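Side-chain contacts in epidermin leader peptide processing serine protease EpiP (Staphylococcus aureus subsp. aureus, PDB 3QFH), which probably cleaves the leader peptide from the precursor of the lantibiotic epidermin, acting as a subtilisin-like serine endopeptidase: residues 96-101 / 374-379; 271-276 / 408-413; 345-350 / 359-364. All coordinates share one frame; numbering follows the deposited sequence.

Contact 1 (96-101 / 374-379)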
loop_
_atom_site.group_PDB
_atom_site.type_symbol
_atom_site.label_atom_id
_atom_site.label_comp_id
_atom_site.label_asym_id
_atom_site.label_seq_id
_atom_site.Cartn_x
_atom_site.Cartn_y
_atom_site.Cartn_z
ATOM N N GLU A 96 -25.396 1.394 19.024
ATOM C CA GLU A 96 -25.029 0.813 17.729
ATOM C C GLU A 96 -23.526 0.882 17.470
ATOM O O GLU A 96 -23.022 0.172 16.606
ATOM C CB GLU A 96 -25.759 1.524 16.574
ATOM C CG GLU A 96 -27.249 1.236 16.525
ATOM C CD GLU A 96 -27.551 -0.246 16.271
ATOM O OE1 GLU A 96 -26.844 -0.882 15.454
ATOM O OE2 GLU A 96 -28.513 -0.768 16.872
ATOM N N SER A 97 -22.809 1.709 18.224
ATOM C CA SER A 97 -21.382 1.901 17.972
ATOM C C SER A 97 -20.524 0.709 18.377
ATOM O O SER A 97 -20.721 0.116 19.416
ATOM C CB SER A 97 -20.855 3.164 18.672
ATOM O OG SER A 97 -19.482 3.378 18.365
ATOM N N LEU A 98 -19.577 0.374 17.520
ATOM C CA LEU A 98 -18.609 -0.678 17.797
ATOM C C LEU A 98 -17.279 -0.013 18.197
ATOM O O LEU A 98 -16.283 -0.698 18.457
ATOM C CB LEU A 98 -18.372 -1.526 16.535
ATOM C CG LEU A 98 -19.552 -2.273 15.911
ATOM C CD1 LEU A 98 -19.112 -2.990 14.619
ATOM C CD2 LEU A 98 -20.182 -3.256 16.896
ATOM N N PHE A 99 -17.268 1.320 18.243
ATOM C CA PHE A 99 -16.031 2.044 18.510
ATOM C C PHE A 99 -15.330 1.597 19.792
ATOM O O PHE A 99 -14.126 1.485 19.797
ATOM C CB PHE A 99 -16.209 3.572 18.438
ATOM C CG PHE A 99 -14.953 4.328 18.753
ATOM C CD1 PHE A 99 -13.914 4.386 17.827
ATOM C CD2 PHE A 99 -14.789 4.942 19.990
ATOM C CE1 PHE A 99 -12.741 5.061 18.114
ATOM C CE2 PHE A 99 -13.623 5.626 20.284
ATOM C CZ PHE A 99 -12.584 5.678 19.341
ATOM N N SER A 100 -16.066 1.280 20.846
ATOM C CA SER A 100 -15.426 0.829 22.106
ATOM C C SER A 100 -14.727 -0.542 22.005
ATOM O O SER A 100 -13.949 -0.917 22.907
ATOM C CB SER A 100 -16.423 0.822 23.268
ATOM O OG SER A 100 -17.443 -0.139 23.082
ATOM N N ARG A 101 -15.009 -1.303 20.953
ATOM C CA ARG A 101 -14.316 -2.575 20.746
ATOM C C ARG A 101 -13.046 -2.383 19.907
ATOM O O ARG A 101 -12.216 -3.282 19.824
ATOM C CB ARG A 101 -15.240 -3.576 20.046
ATOM C CG ARG A 101 -16.486 -3.919 20.832
ATOM C CD ARG A 101 -17.348 -4.847 20.016
ATOM N NE ARG A 101 -18.649 -5.049 20.617
ATOM C CZ ARG A 101 -19.567 -5.894 20.156
ATOM N NH1 ARG A 101 -19.322 -6.641 19.082
ATOM N NH2 ARG A 101 -20.733 -6.002 20.776
ATOM N N GLY A 374 -20.458 -6.748 4.123
ATOM C CA GLY A 374 -21.270 -5.647 4.650
ATOM C C GLY A 374 -21.260 -5.572 6.165
ATOM O O GLY A 374 -21.883 -4.679 6.760
ATOM N N ARG A 375 -20.541 -6.499 6.787
ATOM C CA ARG A 375 -20.431 -6.571 8.220
ATOM C C ARG A 375 -18.972 -6.348 8.657
ATOM O O ARG A 375 -18.283 -5.478 8.104
ATOM C CB ARG A 375 -21.045 -7.896 8.754
ATOM C CG ARG A 375 -22.492 -8.086 8.297
ATOM C CD ARG A 375 -23.232 -9.280 8.958
ATOM N NE ARG A 375 -22.601 -10.570 8.718
ATOM C CZ ARG A 375 -22.711 -11.281 7.599
ATOM N NH1 ARG A 375 -23.420 -10.840 6.572
ATOM N NH2 ARG A 375 -22.104 -12.451 7.506
ATOM N N TYR A 376 -18.509 -7.107 9.649
ATOM C CA TYR A 376 -17.191 -6.888 10.233
ATOM C C TYR A 376 -16.385 -8.176 10.354
ATOM O O TYR A 376 -16.927 -9.265 10.291
ATOM C CB TYR A 376 -17.360 -6.177 11.597
ATOM C CG TYR A 376 -18.233 -4.962 11.400
ATOM C CD1 TYR A 376 -17.694 -3.790 10.913
ATOM C CD2 TYR A 376 -19.625 -5.035 11.584
ATOM C CE1 TYR A 376 -18.491 -2.704 10.655
ATOM C CE2 TYR A 376 -20.442 -3.950 11.321
ATOM C CZ TYR A 376 -19.865 -2.779 10.866
ATOM O OH TYR A 376 -20.644 -1.681 10.592
ATOM N N ILE A 377 -15.077 -8.013 10.496
ATOM C CA ILE A 377 -14.170 -9.128 10.620
ATOM C C ILE A 377 -12.958 -8.704 11.451
ATOM O O ILE A 377 -12.582 -7.528 11.472
ATOM C CB ILE A 377 -13.717 -9.608 9.198
ATOM C CG1 ILE A 377 -12.867 -10.883 9.274
ATOM C CG2 ILE A 377 -12.930 -8.534 8.500
ATOM C CD1 ILE A 377 -12.475 -11.460 7.872
ATOM N N TYR A 378 -12.360 -9.674 12.134
ATOM C CA TYR A 378 -11.130 -9.482 12.927
ATOM C C TYR A 378 -9.929 -9.992 12.108
ATOM O O TYR A 378 -9.915 -11.152 11.682
ATOM C CB TYR A 378 -11.204 -10.251 14.259
ATOM C CG TYR A 378 -11.986 -9.525 15.332
ATOM C CD1 TYR A 378 -11.367 -8.550 16.104
ATOM C CD2 TYR A 378 -13.335 -9.799 15.572
ATOM C CE1 TYR A 378 -12.054 -7.853 17.080
ATOM C CE2 TYR A 378 -14.043 -9.089 16.569
ATOM C CZ TYR A 378 -13.382 -8.122 17.307
ATOM O OH TYR A 378 -14.001 -7.404 18.277
ATOM N N GLN A 379 -8.954 -9.115 11.854
ATOM C CA GLN A 379 -7.750 -9.482 11.107
ATOM C C GLN A 379 -6.517 -8.859 11.752
ATOM O O GLN A 379 -6.617 -8.127 12.736
ATOM C CB GLN A 379 -7.865 -9.020 9.659
ATOM C CG GLN A 379 -8.919 -9.763 8.861
ATOM C CD GLN A 379 -8.419 -11.075 8.338
ATOM O OE1 GLN A 379 -7.662 -11.111 7.373
ATOM N NE2 GLN A 379 -8.851 -12.164 8.948
HETATM O O HOH W 1 -16.563 -7.411 18.170
HETATM O O HOH W 2 -12.115 -6.130 20.111
#
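The ring of Tyr376 receives Leu98 on one of its faces: methyl CD1 stands almost exactly on the ring axis, 3.6 Å from the centroid and only 9° off the normal. This is a CH-pi contact with little offset, and the methyl is nearly equidistant from all six carbons, Leu98 CD1 lying 3.7 Å from Tyr376 CE2. The other methyl of the leucine is also used on a flat group, since Leu98 CD2 sits 4.0 Å above the guanidinium plane of Arg101, displaced toward its rim. One isopropyl end thus serves an aromatic face and a cationic one. With chi2 at 177°, CD1 is the branch that prolongs the chain away from CA, which carries it out to the tyrosine.

Strand 376-379 pairs antiparallel with strand 367-370 in a two-stranded ribbon, ahead of the helix 382-400 that in subtilases is expected to bear the catalytic serine. Segment 96-101 belongs to the connection from strand 73-78 to helix 103-108. Here it makes an ST turn, Ser97 OG accepting from Phe99 N at 3.0 Å. Lys190 touches both Leu98 and Tyr376, while the hydroxyl of Tyr376 is hydrogen-bonded to Asp139.

Farther along the ribbon, contact becomes polar and indirect. Tyr378 OH comes no nearer to Arg101 than 4.4 Å, at CB, and two waters bridge the residues. Arg101 NH1 donates to the first water, which in turn donates to Tyr378 OH at 2.6 Å. The same hydroxyl gives its proton to the second water, which donates to Arg101 O at 2.9 Å.

Contact 2 (271-276 / 408-413)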
loop_
_atom_site.group_PDB
_atom_site.type_symbol
_atom_site.label_atom_id
_atom_site.label_comp_id
_atom_site.label_asym_id
_atom_site.label_seq_id
_atom_site.Cartn_x
_atom_site.Cartn_y
_atom_site.Cartn_z
ATOM N N LYS A 271 3.099 16.072 -5.673
ATOM C CA LYS A 271 2.752 16.481 -4.312
ATOM C C LYS A 271 1.866 15.463 -3.602
ATOM O O LYS A 271 0.959 15.859 -2.865
ATOM C CB LYS A 271 2.053 17.856 -4.277
ATOM C CG LYS A 271 2.768 18.979 -5.034
ATOM C CD LYS A 271 4.119 19.282 -4.453
ATOM C CE LYS A 271 4.769 20.479 -5.167
ATOM N NZ LYS A 271 6.083 20.808 -4.576
ATOM N N SER A 272 2.094 14.171 -3.855
ATOM C CA SER A 272 1.387 13.116 -3.155
ATOM C C SER A 272 2.414 12.385 -2.311
ATOM O O SER A 272 3.590 12.295 -2.693
ATOM C CB SER A 272 0.724 12.114 -4.088
ATOM O OG SER A 272 -0.311 12.709 -4.840
ATOM N N ILE A 273 1.970 11.911 -1.157
ATOM C CA ILE A 273 2.797 11.136 -0.245
ATOM C C ILE A 273 2.401 9.677 -0.436
ATOM O O ILE A 273 1.198 9.362 -0.491
ATOM C CB ILE A 273 2.475 11.497 1.254
ATOM C CG1 ILE A 273 2.528 13.005 1.492
ATOM C CG2 ILE A 273 3.403 10.748 2.206
ATOM C CD1 ILE A 273 2.029 13.419 2.881
ATOM N N VAL A 274 3.396 8.791 -0.495
ATOM C CA VAL A 274 3.177 7.360 -0.617
ATOM C C VAL A 274 3.497 6.691 0.726
ATOM O O VAL A 274 4.608 6.839 1.271
ATOM C CB VAL A 274 4.061 6.752 -1.735
ATOM C CG1 VAL A 274 3.950 5.201 -1.746
ATOM C CG2 VAL A 274 3.691 7.323 -3.106
ATOM N N VAL A 275 2.513 5.977 1.264
ATOM C CA VAL A 275 2.636 5.250 2.523
ATOM C C VAL A 275 2.572 3.752 2.210
ATOM O O VAL A 275 1.602 3.267 1.624
ATOM C CB VAL A 275 1.495 5.616 3.477
ATOM C CG1 VAL A 275 1.689 4.927 4.861
ATOM C CG2 VAL A 275 1.400 7.146 3.604
ATOM N N ALA A 276 3.578 3.021 2.645
ATOM C CA ALA A 276 3.693 1.637 2.318
ATOM C C ALA A 276 3.794 0.769 3.564
ATOM O O ALA A 276 4.417 1.144 4.551
ATOM C CB ALA A 276 4.946 1.438 1.454
ATOM N N LYS A 408 5.971 18.609 4.803
ATOM C CA LYS A 408 5.775 19.209 6.119
ATOM C C LYS A 408 4.802 18.365 6.938
ATOM O O LYS A 408 4.853 18.385 8.158
ATOM C CB LYS A 408 5.220 20.636 6.034
ATOM C CG LYS A 408 6.128 21.670 5.395
ATOM C CD LYS A 408 5.505 23.048 5.538
ATOM C CE LYS A 408 6.307 24.109 4.811
ATOM N NZ LYS A 408 5.647 25.418 4.893
ATOM N N ALA A 409 3.881 17.676 6.268
ATOM C CA ALA A 409 2.932 16.785 6.957
ATOM C C ALA A 409 3.678 15.586 7.508
ATOM O O ALA A 409 3.443 15.154 8.632
ATOM C CB ALA A 409 1.833 16.319 6.011
ATOM N N ILE A 410 4.578 15.045 6.699
ATOM C CA ILE A 410 5.389 13.899 7.118
ATOM C C ILE A 410 6.252 14.281 8.323
ATOM O O ILE A 410 6.300 13.549 9.284
ATOM C CB ILE A 410 6.280 13.406 5.981
ATOM C CG1 ILE A 410 5.416 12.935 4.815
ATOM C CG2 ILE A 410 7.189 12.277 6.447
ATOM C CD1 ILE A 410 6.204 12.668 3.540
ATOM N N GLU A 411 6.901 15.450 8.281
ATOM C CA GLU A 411 7.747 15.881 9.398
ATOM C C GLU A 411 6.948 16.156 10.662
ATOM O O GLU A 411 7.418 15.883 11.748
ATOM C CB GLU A 411 8.630 17.088 9.022
ATOM C CG GLU A 411 9.682 16.700 7.966
ATOM C CD GLU A 411 10.519 15.458 8.389
ATOM O OE1 GLU A 411 11.037 15.445 9.528
ATOM O OE2 GLU A 411 10.653 14.504 7.586
ATOM N N LEU A 412 5.746 16.698 10.517
ATOM C CA LEU A 412 4.889 16.931 11.664
ATOM C C LEU A 412 4.482 15.556 12.256
ATOM O O LEU A 412 4.559 15.341 13.475
ATOM C CB LEU A 412 3.686 17.787 11.262
ATOM C CG LEU A 412 2.814 18.313 12.405
ATOM C CD1 LEU A 412 2.123 19.619 12.002
ATOM C CD2 LEU A 412 1.804 17.259 12.898
ATOM N N LEU A 413 4.109 14.620 11.387
ATOM C CA LEU A 413 3.763 13.271 11.829
ATOM C C LEU A 413 4.931 12.676 12.628
ATOM O O LEU A 413 4.761 12.215 13.752
ATOM C CB LEU A 413 3.413 12.375 10.624
ATOM C CG LEU A 413 3.138 10.896 10.914
ATOM C CD1 LEU A 413 1.805 10.725 11.608
ATOM C CD2 LEU A 413 3.171 10.046 9.650
#
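Ile273 and Ile410 meet where helix 406-416 lies against the parallel seven-stranded sheet of the subtilase alpha/beta fold, a case of strand-to-helix packing carried by very few side chains. The first segment leads into it from helix 254-269. Lys271, at positive phi, completes the Schellman motif that ends this helix and turns the chain back toward the sheet. Ser272 OG is hydrogen-bonded to Asn228 O, just ahead of neighbouring strand 230-233.

At Ile273 the chain enters the strand and sends both branches of its side chain to the helix. The two isoleucines reach toward each other tip to tip, with Ile273 CG2 3.6 Å from Ile410 CD1. The longer branch of Ile273 runs beside the same partner, its CD1 3.9 Å from Ile410 CG1. In Ile273, chi1 of -52° sets CG1 anti to the carbonyl carbon and CG2 anti to the backbone N, so that CG2 faces the terminal methyl CD1 of Ile410 and the longer branch reaches its CG1.

Val274 points away from the helix, touching Ile233 of the adjacent strand. Val275 packs instead on helix 382-400, against Thr386, Ser390 and Leu393. That helix also touches Ala409 through Ile397, and Ala409 CB lies 4.3 Å from the terminal methyl CD1 of Ile273.

Contact 3 (345-350 / 359-364)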
loop_
_atom_site.group_PDB
_atom_site.type_symbol
_atom_site.label_atom_id
_atom_site.label_comp_id
_atom_site.label_asym_id
_atom_site.label_seq_id
_atom_site.Cartn_x
_atom_site.Cartn_y
_atom_site.Cartn_z
ATOM N N PHE A 345 -0.735 -12.438 16.840
ATOM C CA PHE A 345 -1.278 -13.787 16.959
ATOM C C PHE A 345 -0.594 -14.511 18.105
ATOM O O PHE A 345 -0.662 -15.739 18.186
ATOM C CB PHE A 345 -1.141 -14.591 15.650
ATOM C CG PHE A 345 -2.013 -14.076 14.536
ATOM C CD1 PHE A 345 -3.374 -14.242 14.584
ATOM C CD2 PHE A 345 -1.466 -13.428 13.451
ATOM C CE1 PHE A 345 -4.196 -13.738 13.565
ATOM C CE2 PHE A 345 -2.272 -12.943 12.429
ATOM C CZ PHE A 345 -3.638 -13.106 12.490
ATOM N N ALA A 346 0.029 -13.748 19.011
ATOM C CA ALA A 346 0.729 -14.341 20.165
ATOM C C ALA A 346 -0.204 -15.214 20.992
ATOM O O ALA A 346 0.145 -16.307 21.371
ATOM C CB ALA A 346 1.358 -13.263 21.030
ATOM N N TYR A 347 -1.404 -14.721 21.266
ATOM C CA TYR A 347 -2.361 -15.484 22.036
ATOM C C TYR A 347 -2.771 -16.775 21.355
ATOM O O TYR A 347 -2.884 -17.806 22.008
ATOM C CB TYR A 347 -3.621 -14.684 22.303
ATOM C CG TYR A 347 -3.507 -13.649 23.370
ATOM C CD1 TYR A 347 -2.900 -13.941 24.610
ATOM C CD2 TYR A 347 -4.103 -12.418 23.206
ATOM C CE1 TYR A 347 -2.845 -12.987 25.610
ATOM C CE2 TYR A 347 -4.066 -11.477 24.192
ATOM C CZ TYR A 347 -3.443 -11.752 25.382
ATOM O OH TYR A 347 -3.429 -10.779 26.324
ATOM N N LEU A 348 -3.014 -16.700 20.054
ATOM C CA LEU A 348 -3.403 -17.858 19.260
ATOM C C LEU A 348 -2.327 -18.911 19.338
ATOM O O LEU A 348 -2.607 -20.082 19.605
ATOM C CB LEU A 348 -3.660 -17.457 17.803
ATOM C CG LEU A 348 -3.904 -18.588 16.792
ATOM C CD1 LEU A 348 -5.096 -19.416 17.209
ATOM C CD2 LEU A 348 -4.096 -18.010 15.389
ATOM N N ASN A 349 -1.086 -18.487 19.145
ATOM C CA ASN A 349 0.046 -19.412 19.228
ATOM C C ASN A 349 0.235 -19.960 20.645
ATOM O O ASN A 349 0.674 -21.090 20.810
ATOM C CB ASN A 349 1.329 -18.732 18.736
ATOM C CG ASN A 349 1.247 -18.325 17.253
ATOM O OD1 ASN A 349 0.766 -19.087 16.421
ATOM N ND2 ASN A 349 1.727 -17.132 16.932
ATOM N N GLN A 350 -0.104 -19.177 21.668
ATOM C CA GLN A 350 0.062 -19.631 23.062
ATOM C C GLN A 350 -1.073 -20.539 23.549
ATOM O O GLN A 350 -0.830 -21.496 24.280
ATOM C CB GLN A 350 0.168 -18.428 24.019
ATOM C CG GLN A 350 0.183 -18.821 25.508
ATOM C CD GLN A 350 0.187 -17.637 26.474
ATOM O OE1 GLN A 350 0.013 -16.473 26.083
ATOM N NE2 GLN A 350 0.366 -17.941 27.755
ATOM N N GLU A 359 -12.527 -17.696 24.344
ATOM C CA GLU A 359 -12.229 -17.056 25.637
ATOM C C GLU A 359 -11.744 -15.613 25.504
ATOM O O GLU A 359 -11.039 -15.096 26.364
ATOM C CB GLU A 359 -11.272 -17.897 26.476
ATOM C CG GLU A 359 -11.844 -19.266 26.863
ATOM C CD GLU A 359 -10.994 -19.989 27.914
ATOM O OE1 GLU A 359 -10.099 -19.349 28.515
ATOM O OE2 GLU A 359 -11.218 -21.196 28.147
ATOM N N GLY A 360 -12.110 -14.964 24.406
ATOM C CA GLY A 360 -11.854 -13.547 24.240
ATOM C C GLY A 360 -10.523 -13.046 23.713
ATOM O O GLY A 360 -10.385 -11.845 23.462
ATOM N N TYR A 361 -9.562 -13.929 23.484
ATOM C CA TYR A 361 -8.232 -13.467 23.084
ATOM C C TYR A 361 -8.174 -12.829 21.680
ATOM O O TYR A 361 -7.537 -11.784 21.487
ATOM C CB TYR A 361 -7.214 -14.582 23.235
ATOM C CG TYR A 361 -7.058 -15.084 24.662
ATOM C CD1 TYR A 361 -6.271 -14.396 25.591
ATOM C CD2 TYR A 361 -7.678 -16.253 25.075
ATOM C CE1 TYR A 361 -6.120 -14.874 26.906
ATOM C CE2 TYR A 361 -7.536 -16.735 26.377
ATOM C CZ TYR A 361 -6.760 -16.042 27.285
ATOM O OH TYR A 361 -6.632 -16.532 28.565
ATOM N N MET A 362 -8.840 -13.440 20.714
ATOM C CA MET A 362 -8.869 -12.916 19.362
ATOM C C MET A 362 -9.212 -11.431 19.354
ATOM O O MET A 362 -8.559 -10.641 18.668
ATOM C CB MET A 362 -9.890 -13.678 18.516
ATOM C CG MET A 362 -10.071 -13.110 17.107
ATOM S SD MET A 362 -11.386 -13.900 16.137
ATOM C CE MET A 362 -12.872 -13.448 17.043
ATOM N N HIS A 363 -10.225 -11.071 20.144
ATOM C CA HIS A 363 -10.739 -9.698 20.232
ATOM C C HIS A 363 -9.739 -8.692 20.809
ATOM O O HIS A 363 -9.788 -7.506 20.492
ATOM C CB HIS A 363 -12.026 -9.680 21.074
ATOM C CG HIS A 363 -13.060 -10.662 20.602
ATOM N ND1 HIS A 363 -13.041 -11.993 20.967
ATOM C CD2 HIS A 363 -14.127 -10.509 19.783
ATOM C CE1 HIS A 363 -14.061 -12.613 20.399
ATOM N NE2 HIS A 363 -14.731 -11.734 19.673
ATOM N N LYS A 364 -8.874 -9.176 21.683
ATOM C CA LYS A 364 -7.866 -8.356 22.316
ATOM C C LYS A 364 -6.651 -8.069 21.426
ATOM O O LYS A 364 -6.094 -6.972 21.508
ATOM C CB LYS A 364 -7.389 -9.035 23.605
ATOM C CG LYS A 364 -8.460 -9.101 24.686
ATOM C CD LYS A 364 -7.935 -9.814 25.925
ATOM C CE LYS A 364 -8.989 -9.875 27.035
ATOM N NZ LYS A 364 -8.523 -10.677 28.210
HETATM O O HOH W 3 -5.808 -10.624 28.113
#
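Tyr361 and Tyr347 form the aromatic centre of this contact, and the backbone leading up to Tyr361 explains how two consecutive helices can face each other so soon. Glu359 leaves helical geometry after helix 346-358, and Gly360, with phi at 85°, takes a conformation that suits glycine as it reverses the chain. Tyr361 follows and presents the edge of its ring to the face of Tyr347. Its CD1 is poised 3.4 Å above the plane of the Tyr347 ring, over the centre. The centroids are 4.7 Å apart and the planes inclined at 53°, an edge-to-face pair well short of perpendicular. Nearer the backbones the side chains touch as well, Tyr361 CB lying 3.7 Å from Tyr347 CB.

The pair belongs to a helical excursion between the edge strand 338-341 of the parallel sheet and the ribbon strand 367-370. Phe351 meets the ring of Tyr361 from helix 346-358. Glu365 uses both carboxylate oxygens to accept from the backbone N atoms of Tyr347 and Leu348, where its charge would probably be favoured by the beginning of the helix.

Met362 starts away from segment 345-350 and lays CE above the His363 ring, offset toward its rim. Lys364 returns to the contact: its CB approaches Tyr347 CE2 obliquely at 4.2 Å. Beyond CG the lysine chain is fully extended, so that NZ arrives near the phenol end of the tyrosine. There it donates to a water at 2.7 Å from NZ, and that water is also hydrogen-bonded to Tyr347 OH, at 3.0 Å.

How the contacts relate
Depth in the fold separates the three contacts, and no element is shared. Contact 2 is the buried one, joining a strand of the central sheet to a helix through aliphatic groups alone. Contacts 1 and 3 are at the surface, where aromatic rings supply the apolar surface and waters join phenol hydroxyls to a basic side chain; contact 1 sets a connecting loop against ribbon strand 376-379, contact 3 joins two consecutive helices. Their centres are about 17 Å apart, and they touch: Tyr378 of contact 1 packs its ring edge-to-face with His363 of contact 3. Contact 2 touches neither. Along the chain, contact 3 is nested within the loops closed by both others, whereas contacts 1 and 2 cross.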